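Local coordinates for dally-like, isoform A (Drosophila melanogaster, PDB 6XTZ), which binds Wnt and Hedgehog family proteins as a cell-surface glypican and shields the Wnt lipid moiety, enabling signalling at a distance, at residues G204-L207 and T208-S211. The protein carries 5 engineered substitutions. Residues are numbered along the deposited sequence; the frame is centred on the assembly and turned at random.
Sequences GQAL and TTAS
T208, T209, A210 and S211 each bond through the backbone N-H to the carbonyl of G204, Q205, A206 and L207 in turn, the i to i+4 pattern of a continuous alpha helix. The straightest of the four is T209 N to Q205 O, at 3.0 Å with an N-H...O angle of 165°. Two threonines add hydroxyl bonds to carbonyls of the preceding turn. T208 OG1 donates to G204 O at 3.1 Å. T208 N also reaches this oxygen, from the opposite face of the carbonyl plane. The T208 hydroxyl lies beside its own backbone N and points toward the N-terminal end of the helix. K88 NZ is a second partner of T208 OG1. T209 OG1 bonds one residue nearer, to A206 O at 2.8 Å. It sits above the carbonyl plane, with a C=O...O angle of 105°, on the same face as A210 N. Chi1 of 51° places this hydroxyl between the backbone N and the carbonyl carbon, while T209 CG2 lies 3.4 Å from Q205 O. G204 O and A206 O are thus each held by two donors. A bound glycerol, probably from crystallisation, lies close to T209. A210 CB lies 3.4 Å from A206 O, against the carbonyl ends of the preceding turn. A206 and A210 both touch F272 of helix 263-283. The L207 side chain runs into the packing between helices. It meets L80 and A84 of helix 51-110, M276 of helix 263-283, and I449 and V453 of helix 441-455. S211 OG bonds to S77 O, a second polar tie to helix 51-110. Threonine hydroxyls bonded to i-3 or i-4 carbonyls are a common feature of alpha helices; here they lie on helix 185-216, within the elongated all-helical core of the glypican fold.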
ATOM      1  N   GLY A 204       7.475   4.510   2.966  1.00 37.70           N
ATOM      2  CA  GLY A 204       7.794   4.382   1.555  1.00 35.87           C
ATOM      3  C   GLY A 204       7.947   2.954   1.082  1.00 40.51           C
ATOM      4  O   GLY A 204       7.600   2.638  -0.061  1.00 43.79           O
ATOM      5  N   GLN A 205       8.467   2.071   1.936  1.00 35.41           N
ATOM      6  CA  GLN A 205       8.650   0.683   1.522  1.00 36.61           C
ATOM      7  C   GLN A 205       7.313  -0.042   1.398  1.00 42.30           C
ATOM      8  O   GLN A 205       7.102  -0.813   0.454  1.00 39.81           O
ATOM      9  CB  GLN A 205       9.563  -0.054   2.502  1.00 34.51           C
ATOM     10  CG  GLN A 205      11.008   0.410   2.469  1.00 47.11           C
ATOM     11  CD  GLN A 205      11.670   0.169   1.131  1.00 58.01           C
ATOM     12  OE1 GLN A 205      11.352  -0.794   0.431  1.00 62.79           O
ATOM     13  NE2 GLN A 205      12.593   1.049   0.760  1.00 59.02           N
ATOM     14  N   ALA A 206       6.400   0.196   2.342  1.00 41.01           N
ATOM     15  CA  ALA A 206       5.079  -0.418   2.261  1.00 42.95           C
ATOM     16  C   ALA A 206       4.307   0.097   1.053  1.00 42.13           C
ATOM     17  O   ALA A 206       3.566  -0.659   0.415  1.00 38.09           O
ATOM     18  CB  ALA A 206       4.296  -0.164   3.550  1.00 27.24           C
ATOM     19  N   LEU A 207       4.466   1.381   0.725  1.00 37.70           N
ATOM     20  CA  LEU A 207       3.799   1.920  -0.455  1.00 34.86           C
ATOM     21  C   LEU A 207       4.345   1.288  -1.730  1.00 36.66           C
ATOM     22  O   LEU A 207       3.592   1.044  -2.679  1.00 37.31           O
ATOM     23  CB  LEU A 207       3.949   3.441  -0.497  1.00 31.05           C
ATOM     24  CG  LEU A 207       3.311   4.143  -1.699  1.00 36.76           C
ATOM     25  CD1 LEU A 207       1.810   3.884  -1.747  1.00 33.76           C
ATOM     26  CD2 LEU A 207       3.600   5.634  -1.673  1.00 32.26           C
ATOM     27  N   THR A 208       5.650   1.009  -1.764  1.00 39.18           N
ATOM     28  CA  THR A 208       6.241   0.353  -2.926  1.00 37.86           C
ATOM     29  C   THR A 208       5.722  -1.072  -3.075  1.00 36.94           C
ATOM     30  O   THR A 208       5.344  -1.495  -4.173  1.00 43.12           O
ATOM     31  CB  THR A 208       7.769   0.356  -2.817  1.00 41.09           C
ATOM     32  OG1 THR A 208       8.258   1.699  -2.912  1.00 42.61           O
ATOM     33  CG2 THR A 208       8.386  -0.483  -3.929  1.00 44.97           C
ATOM     34  N   THR A 209       5.701  -1.828  -1.975  1.00 37.68           N
ATOM     35  CA  THR A 209       5.224  -3.206  -2.036  1.00 43.37           C
ATOM     36  C   THR A 209       3.757  -3.265  -2.441  1.00 42.35           C
ATOM     37  O   THR A 209       3.351  -4.156  -3.197  1.00 37.40           O
ATOM     38  CB  THR A 209       5.438  -3.896  -0.689  1.00 51.19           C
ATOM     39  OG1 THR A 209       4.893  -3.083   0.356  1.00 67.89           O
ATOM     40  CG2 THR A 209       6.921  -4.114  -0.433  1.00 43.97           C
ATOM     41  N   ALA A 210       2.948  -2.319  -1.957  1.00 37.07           N
ATOM     42  CA  ALA A 210       1.546  -2.274  -2.362  1.00 34.54           C
ATOM     43  C   ALA A 210       1.412  -2.036  -3.859  1.00 35.39           C
ATOM     44  O   ALA A 210       0.503  -2.574  -4.501  1.00 45.45           O
ATOM     45  CB  ALA A 210       0.806  -1.191  -1.583  1.00 34.11           C
ATOM     46  N   SER A 211       2.304  -1.228  -4.434  1.00 37.12           N
ATOM     47  CA  SER A 211       2.284  -1.023  -5.878  1.00 32.63           C
ATOM     48  C   SER A 211       2.733  -2.277  -6.616  1.00 36.83           C
ATOM     49  O   SER A 211       2.230  -2.576  -7.706  1.00 44.09           O
ATOM     50  CB  SER A 211       3.168   0.165  -6.255  1.00 35.22           C
ATOM     51  OG  SER A 211       3.274   0.291  -7.663  1.00 42.92           O
TER